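Local atomic coordinates of cyclase (Uncultured organism, PDB entry 5IBZ), a protein that probably belongs with the arylformamidase-like cyclases, hydrolytic enzymes acting on formylated aromatic amines, and binds acetylphosphate in a pocket. Residues E15-W20 / W236-R241; G269-L272 / G276-I279. One frame throughout, in Å; residues are numbered along the deposited sequence.

Contact 1 (E15-W20 / W236-R241); sequences EKLNNW and WIHEQR
Leu17 and His238 bring an extended N-terminal run and the last turn of helix 233-239 together at a CA to CA distance of 8.1 Å, so the two backbones stay apart and side chains and water bridge them. His238 is the hub. Its CG stands anti to the backbone N (chi1 176°), which sends the imidazole out from the helix between Leu17 and Asn19. Leu17 runs past the ring in the opposite direction, and its CD1 methyl approaches obliquely to within 3.4 Å of His238 ND1. At the far side of the imidazole, Asn19 OD1 lies near the ring plane, 3.4 Å from His238 NE2, with the amide turned 36° from the ring. This hydrogen bond is weak, for the N-H...O angle is just 123°. A water bridges the same groups: it donates to Asn18 O and, at 2.8 Å, to Asn19 OD1, and is also hydrogen-bonded to His238 NE2. Asn19 OD1 accepts a further bond from Lys22 NZ, which helps to fix the amide's rotation. The ND2 end hands a bond to a second water, which in turn donates to His238 O at 3.2 Å, so the same asparagine reaches the imidazole directly, though weakly, and the helix backbone through water. Next to it, Asn18 OD1 accepts from Trp20 N at 2.8 Å on a lone pair, an Asx turn that spans Asn19. Beyond His238, the helix finishes in a Schellman motif at Arg241. Helix 266-275 lies alongside: Leu275 packs against both Leu17 and His238, its carbonyl accepts from Asn19 ND2, and the Trp20 indole N-H bonds to Arg273 O, so the N-terminal segment is held by the end of helix 266-275 as well as by helix 233-239.

Contact 2 (G269-L272 / G276-I279); sequences GNLL and GVYI
Leu271 and Leu272 pack back onto Val277 and Ile279 in a tight helix-to-strand connection, in which helix 266-275 ends and the chain enters strand 278-281 of the large mixed sheet of the cyclase fold. Gly276 makes the turn: it is the first residue to leave helical geometry, and its positive phi (66°) is one that glycine adopts easily. Val277 N then donates to Leu271 O at 2.9 Å, nearly straight at 159°, although the N-H comes from above the carbonyl plane. A CA-H...O contact from Gly276 to Leu272 O supports the same turn. The leucine side chains add apolar contacts to this backbone bond. From the CB of Leu272, which starts out away from the strand, chi1 of -65° puts CG anti to the carbonyl carbon and turns the branch back; CG meets Ile279 CD1 at 3.9 Å. One tip, CD1, touches the same methyl, while the other, CD2, reaches Val277 O and also rests against Ile279 CG1 at 4.0 Å. Ile279 points at the helix and crosses both leucines at about a right angle, with Leu271 CD1 meeting its CG1 at 4.1 Å. All six touching residues are buried. The Ile279 side chain is also about 5 Å from the bound acetylphosphate, whose pocket includes Asp115 and His268, so Ile279 brings this apolar cluster next to the ligand site. Tyr278 turns away from the helix and is buried on its other partners: its hydroxyl is hydrogen-bonded to Arg29 O, and its ring meets Phe155 edge to face. The closest side-chain approach is Leu272 CD2 to Val277 O, 3.5 Å.

How the contacts relate
From the N terminus, the chain first lays 15-20 against the ends of two helices and then runs through more than two hundred residues, including much of the large sheet, before helix 233-239 returns to close contact 1. Contact 2 opens only later and closes at once, across the three residues that finish helix 266-275. The two are therefore in series, with a long-range closure followed by a local one. They nevertheless adjoin, their centres 10 Å apart: Ile237 CD1 meets Leu271 CD2 at 4.0 Å, and Ile237 CG2 packs on Val277 CG1. Helix 233-239 thus faces the N-terminal segment through His238 and contact 2 through Ile237.

Contact 1 (E15-W20 / W236-R241)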
ATOM      1  N   GLU B  15     -38.784   0.775  13.885  1.00 34.13           N
ATOM      2  CA  GLU B  15     -40.129   1.148  13.444  1.00 40.73           C
ATOM      3  C   GLU B  15     -40.573   2.459  14.087  1.00 43.46           C
ATOM      4  O   GLU B  15     -41.340   3.217  13.499  1.00 37.53           O
ATOM      5  CB  GLU B  15     -41.135   0.030  13.751  1.00 45.04           C
ATOM      6  CG  GLU B  15     -40.854  -1.286  13.004  1.00 44.79           C
ATOM      7  CD  GLU B  15     -40.666  -1.098  11.506  1.00 48.12           C
ATOM      8  OE1 GLU B  15     -41.314  -0.196  10.929  1.00 53.59           O
ATOM      9  OE2 GLU B  15     -39.864  -1.850  10.905  1.00 42.71           O
ATOM     10  N   LYS B  16     -40.078   2.734  15.288  1.00 45.43           N
ATOM     11  CA  LYS B  16     -40.416   3.986  15.958  1.00 47.59           C
ATOM     12  C   LYS B  16     -39.580   5.157  15.434  1.00 45.43           C
ATOM     13  O   LYS B  16     -40.024   6.308  15.498  1.00 48.33           O
ATOM     14  CB  LYS B  16     -40.224   3.856  17.475  1.00 50.57           C
ATOM     15  N   LEU B  17     -38.382   4.879  14.915  1.00 30.67           N
ATOM     16  CA  LEU B  17     -37.458   5.962  14.581  1.00 21.10           C
ATOM     17  C   LEU B  17     -36.551   5.658  13.398  1.00 16.51           C
ATOM     18  O   LEU B  17     -35.438   5.154  13.558  1.00 17.80           O
ATOM     19  CB  LEU B  17     -36.597   6.297  15.802  1.00 20.65           C
ATOM     20  CG  LEU B  17     -35.763   7.571  15.722  1.00 29.86           C
ATOM     21  CD1 LEU B  17     -36.641   8.799  15.706  1.00 29.72           C
ATOM     22  CD2 LEU B  17     -34.822   7.605  16.904  1.00 35.72           C
ATOM     23  N   ASN B  18     -37.012   5.998  12.206  1.00 14.48           N
ATOM     24  CA  ASN B  18     -36.184   5.818  11.020  1.00 13.83           C
ATOM     25  C   ASN B  18     -36.598   6.784   9.920  1.00 13.31           C
ATOM     26  O   ASN B  18     -37.713   7.355   9.957  1.00 13.55           O
ATOM     27  CB  ASN B  18     -36.255   4.373  10.512  1.00 14.23           C
ATOM     28  CG  ASN B  18     -37.561   4.052   9.849  1.00 19.68           C
ATOM     29  OD1 ASN B  18     -37.784   4.428   8.701  1.00 17.60           O
ATOM     30  ND2 ASN B  18     -38.447   3.357  10.567  1.00 23.50           N
ATOM     31  N   ASN B  19     -35.692   6.988   8.974  1.00 12.66           N
ATOM     32  CA  ASN B  19     -35.972   7.787   7.798  1.00 12.22           C
ATOM     33  C   ASN B  19     -36.113   6.971   6.511  1.00 12.27           C
ATOM     34  O   ASN B  19     -36.025   7.523   5.421  1.00 11.89           O
ATOM     35  CB  ASN B  19     -34.870   8.833   7.608  1.00 11.50           C
ATOM     36  CG  ASN B  19     -34.931   9.930   8.621  1.00 11.46           C
ATOM     37  OD1 ASN B  19     -36.016  10.355   9.030  1.00 11.88           O
ATOM     38  ND2 ASN B  19     -33.757  10.428   9.025  1.00 11.05           N
ATOM     39  N   TRP B  20     -36.351   5.671   6.616  1.00 12.81           N
ATOM     40  CA  TRP B  20     -36.533   4.868   5.415  1.00 12.97           C
ATOM     41  C   TRP B  20     -37.743   5.376   4.640  1.00 14.05           C
ATOM     42  O   TRP B  20     -38.799   5.615   5.219  1.00 14.82           O
ATOM     43  CB  TRP B  20     -36.713   3.393   5.755  1.00 15.28           C
ATOM     44  CG  TRP B  20     -35.485   2.730   6.327  1.00 13.58           C
ATOM     45  CD1 TRP B  20     -34.421   3.331   6.967  1.00 13.09           C
ATOM     46  CD2 TRP B  20     -35.200   1.333   6.303  1.00 14.09           C
ATOM     47  NE1 TRP B  20     -33.505   2.372   7.349  1.00 13.25           N
ATOM     48  CE2 TRP B  20     -33.961   1.139   6.950  1.00 13.86           C
ATOM     49  CE3 TRP B  20     -35.876   0.223   5.800  1.00 14.76           C
ATOM     50  CZ2 TRP B  20     -33.388  -0.132   7.094  1.00 14.30           C
ATOM     51  CZ3 TRP B  20     -35.310  -1.028   5.950  1.00 15.20           C
ATOM     52  CH2 TRP B  20     -34.086  -1.198   6.586  1.00 14.96           C
ATOM     53  N   TRP B 236     -32.924  13.216  19.235  1.00 10.22           N
ATOM     54  CA  TRP B 236     -32.652  14.649  19.061  1.00  9.46           C
ATOM     55  C   TRP B 236     -32.011  14.928  17.696  1.00  9.73           C
ATOM     56  O   TRP B 236     -32.404  15.859  16.993  1.00 11.25           O
ATOM     57  CB  TRP B 236     -31.763  15.144  20.199  1.00  9.46           C
ATOM     58  CG  TRP B 236     -31.439  16.594  20.169  1.00 10.16           C
ATOM     59  CD1 TRP B 236     -32.245  17.640  20.549  1.00 13.68           C
ATOM     60  CD2 TRP B 236     -30.207  17.169  19.741  1.00  9.75           C
ATOM     61  NE1 TRP B 236     -31.569  18.827  20.398  1.00 14.78           N
ATOM     62  CE2 TRP B 236     -30.320  18.561  19.895  1.00 10.76           C
ATOM     63  CE3 TRP B 236     -29.011  16.636  19.249  1.00 12.61           C
ATOM     64  CZ2 TRP B 236     -29.283  19.429  19.570  1.00 14.15           C
ATOM     65  CZ3 TRP B 236     -27.987  17.503  18.924  1.00 15.42           C
ATOM     66  CH2 TRP B 236     -28.129  18.876  19.084  1.00 14.66           C
ATOM     67  N   ILE B 237     -31.023  14.128  17.331  1.00  9.95           N
ATOM     68  CA  ILE B 237     -30.389  14.251  16.029  1.00  8.90           C
ATOM     69  C   ILE B 237     -31.424  14.134  14.923  1.00  9.75           C
ATOM     70  O   ILE B 237     -31.392  14.884  13.942  1.00  9.89           O
ATOM     71  CB  ILE B 237     -29.273  13.182  15.876  1.00  8.85           C
ATOM     72  CG1 ILE B 237     -28.081  13.565  16.756  1.00  9.57           C
ATOM     73  CG2 ILE B 237     -28.830  13.088  14.432  1.00  9.42           C
ATOM     74  CD1 ILE B 237     -27.106  12.439  17.028  1.00 10.13           C
ATOM     75  N   HIS B 238     -32.348  13.189  15.074  1.00  9.77           N
ATOM     76  CA  HIS B 238     -33.466  13.051  14.138  1.00  9.27           C
ATOM     77  C   HIS B 238     -34.368  14.288  14.081  1.00 12.28           C
ATOM     78  O   HIS B 238     -34.664  14.782  12.982  1.00 12.52           O
ATOM     79  CB  HIS B 238     -34.315  11.825  14.496  1.00 11.56           C
ATOM     80  CG  HIS B 238     -35.543  11.670  13.646  1.00 11.33           C
ATOM     81  ND1 HIS B 238     -36.818  11.778  14.156  1.00 14.11           N
ATOM     82  CD2 HIS B 238     -35.690  11.408  12.324  1.00 15.57           C
ATOM     83  CE1 HIS B 238     -37.696  11.596  13.181  1.00 11.16           C
ATOM     84  NE2 HIS B 238     -37.038  11.356  12.064  1.00 17.06           N
ATOM     85  N   GLU B 239     -34.786  14.749  15.262  0.54  9.57           N
ATOM     86  CA  GLU B 239     -35.652  15.918  15.417  0.54 12.46           C
ATOM     87  C   GLU B 239     -35.122  17.113  14.666  0.54 11.03           C
ATOM     88  O   GLU B 239     -35.872  17.813  13.978  0.54 11.40           O
ATOM     89  CB  GLU B 239     -35.785  16.293  16.901  0.54 13.69           C
ATOM     90  CG  GLU B 239     -36.649  15.362  17.695  0.54 18.57           C
ATOM     91  CD  GLU B 239     -36.501  15.538  19.189  0.54 11.87           C
ATOM     92  OE1 GLU B 239     -36.347  14.506  19.882  0.54 11.86           O
ATOM     93  OE2 GLU B 239     -36.591  16.697  19.672  0.54 13.70           O
ATOM     94  N   GLN B 240     -33.819  17.328  14.827  1.00 11.39           N
ATOM     95  CA  GLN B 240     -33.132  18.526  14.362  1.00 11.10           C
ATOM     96  C   GLN B 240     -32.785  18.478  12.871  1.00  9.01           C
ATOM     97  O   GLN B 240     -32.317  19.473  12.311  1.00  9.53           O
ATOM     98  CB  GLN B 240     -31.858  18.748  15.186  1.00 10.94           C
ATOM     99  CG  GLN B 240     -32.118  19.077  16.661  1.00 12.44           C
ATOM    100  CD  GLN B 240     -32.854  20.388  16.839  1.00 18.34           C
ATOM    101  OE1 GLN B 240     -32.584  21.362  16.140  1.00 15.97           O
ATOM    102  NE2 GLN B 240     -33.788  20.425  17.774  1.00 20.75           N
ATOM    103  N   ARG B 241     -33.040  17.349  12.223  1.00  8.70           N
ATOM    104  CA  ARG B 241     -32.841  17.196  10.784  1.00  9.13           C
ATOM    105  C   ARG B 241     -31.399  17.541  10.408  1.00  9.02           C
ATOM    106  O   ARG B 241     -31.128  18.166   9.382  1.00 10.65           O
ATOM    107  CB  ARG B 241     -33.870  18.026  10.004  1.00  9.85           C
ATOM    108  CG  ARG B 241     -35.270  17.430  10.114  1.00 13.14           C
ATOM    109  CD  ARG B 241     -36.285  18.198   9.260  1.00 12.87           C
ATOM    110  NE  ARG B 241     -36.716  19.432   9.902  1.00 17.17           N
ATOM    111  CZ  ARG B 241     -37.493  20.357   9.329  1.00 21.21           C
ATOM    112  NH1 ARG B 241     -37.887  20.223   8.070  1.00 22.07           N
ATOM    113  NH2 ARG B 241     -37.850  21.438  10.015  1.00 20.35           N
TER
HETATM  114  O   HOH W   1     -38.677  10.136   9.835  1.00 23.97           O
HETATM  115  O   HOH W   2     -33.611  13.035  10.553  1.00 11.75           O

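Contact 2 (G269-L272 / G276-I279)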
ATOM      1  N   GLY B 269     -25.487   2.115  14.766  1.00 12.88           N
ATOM      2  CA  GLY B 269     -26.561   1.438  14.069  1.00 12.27           C
ATOM      3  C   GLY B 269     -27.725   2.360  13.798  1.00 11.58           C
ATOM      4  O   GLY B 269     -28.249   2.413  12.677  1.00 13.95           O
ATOM      5  N   ASN B 270     -28.161   3.086  14.823  1.00 11.13           N
ATOM      6  CA  ASN B 270     -29.312   3.963  14.664  1.00 11.46           C
ATOM      7  C   ASN B 270     -29.000   5.107  13.695  1.00  9.49           C
ATOM      8  O   ASN B 270     -29.824   5.434  12.852  1.00 12.58           O
ATOM      9  CB  ASN B 270     -29.765   4.541  16.010  1.00 10.90           C
ATOM     10  CG  ASN B 270     -30.419   3.506  16.926  1.00 19.34           C
ATOM     11  OD1 ASN B 270     -30.346   3.626  18.144  1.00 27.67           O
ATOM     12  ND2 ASN B 270     -31.075   2.518  16.350  1.00 27.64           N
ATOM     13  N   LEU B 271     -27.821   5.729  13.806  1.00  9.36           N
ATOM     14  CA  LEU B 271     -27.540   6.841  12.908  1.00  9.04           C
ATOM     15  C   LEU B 271     -27.370   6.389  11.464  1.00  9.42           C
ATOM     16  O   LEU B 271     -28.014   6.913  10.557  1.00  9.22           O
ATOM     17  CB  LEU B 271     -26.298   7.603  13.343  1.00 11.72           C
ATOM     18  CG  LEU B 271     -26.441   8.396  14.642  1.00 11.60           C
ATOM     19  CD1 LEU B 271     -25.157   9.197  14.885  1.00 10.24           C
ATOM     20  CD2 LEU B 271     -27.652   9.300  14.684  1.00 13.57           C
ATOM     21  N   LEU B 272     -26.501   5.411  11.234  1.00  9.81           N
ATOM     22  CA  LEU B 272     -26.198   5.023   9.854  1.00 10.69           C
ATOM     23  C   LEU B 272     -27.340   4.289   9.168  1.00 11.15           C
ATOM     24  O   LEU B 272     -27.770   4.688   8.090  1.00 12.61           O
ATOM     25  CB  LEU B 272     -24.944   4.156   9.827  1.00  9.01           C
ATOM     26  CG  LEU B 272     -23.678   4.914  10.273  1.00  8.48           C
ATOM     27  CD1 LEU B 272     -22.540   3.937  10.443  1.00 12.23           C
ATOM     28  CD2 LEU B 272     -23.270   6.039   9.343  1.00 10.79           C
ATOM     29  N   GLY B 276     -29.932   7.307   8.390  1.00  8.26           N
ATOM     30  CA  GLY B 276     -29.137   7.699   7.244  1.00  8.56           C
ATOM     31  C   GLY B 276     -28.346   8.977   7.514  1.00  7.75           C
ATOM     32  O   GLY B 276     -28.092   9.778   6.610  1.00  8.60           O
ATOM     33  N   VAL B 277     -27.923   9.152   8.762  1.00  7.69           N
ATOM     34  CA  VAL B 277     -27.112  10.299   9.188  1.00  7.48           C
ATOM     35  C   VAL B 277     -25.632   9.905   9.208  1.00  7.28           C
ATOM     36  O   VAL B 277     -25.274   8.872   9.748  1.00  8.63           O
ATOM     37  CB  VAL B 277     -27.591  10.779  10.571  1.00  8.79           C
ATOM     38  CG1 VAL B 277     -26.614  11.779  11.192  1.00  7.42           C
ATOM     39  CG2 VAL B 277     -28.989  11.414  10.455  1.00  9.85           C
ATOM     40  N   TYR B 278     -24.786  10.733   8.604  1.00  7.08           N
ATOM     41  CA  TYR B 278     -23.371  10.449   8.462  1.00  8.01           C
ATOM     42  C   TYR B 278     -22.625  10.714   9.759  1.00 10.00           C
ATOM     43  O   TYR B 278     -23.019  11.558  10.565  1.00  7.98           O
ATOM     44  CB  TYR B 278     -22.784  11.300   7.311  1.00  7.84           C
ATOM     45  CG  TYR B 278     -23.405  10.913   5.994  1.00  7.60           C
ATOM     46  CD1 TYR B 278     -24.648  11.415   5.623  1.00 10.44           C
ATOM     47  CD2 TYR B 278     -22.795  10.011   5.145  1.00  9.14           C
ATOM     48  CE1 TYR B 278     -25.255  11.029   4.450  1.00  9.22           C
ATOM     49  CE2 TYR B 278     -23.383   9.628   3.962  1.00  7.91           C
ATOM     50  CZ  TYR B 278     -24.631  10.125   3.619  1.00  7.33           C
ATOM     51  OH  TYR B 278     -25.239   9.743   2.426  1.00 10.61           O
ATOM     52  N   ILE B 279     -21.553   9.948   9.948  1.00  8.52           N
ATOM     53  CA  ILE B 279     -20.717  10.040  11.131  1.00  6.84           C
ATOM     54  C   ILE B 279     -19.317  10.504  10.761  1.00  8.28           C
ATOM     55  O   ILE B 279     -18.654   9.913   9.904  1.00  9.02           O
ATOM     56  CB  ILE B 279     -20.638   8.672  11.858  1.00  7.17           C
ATOM     57  CG1 ILE B 279     -22.013   8.293  12.433  1.00  8.33           C
ATOM     58  CG2 ILE B 279     -19.542   8.676  12.899  1.00  9.95           C
ATOM     59  CD1 ILE B 279     -22.064   6.966  13.114  1.00 10.06           C
TER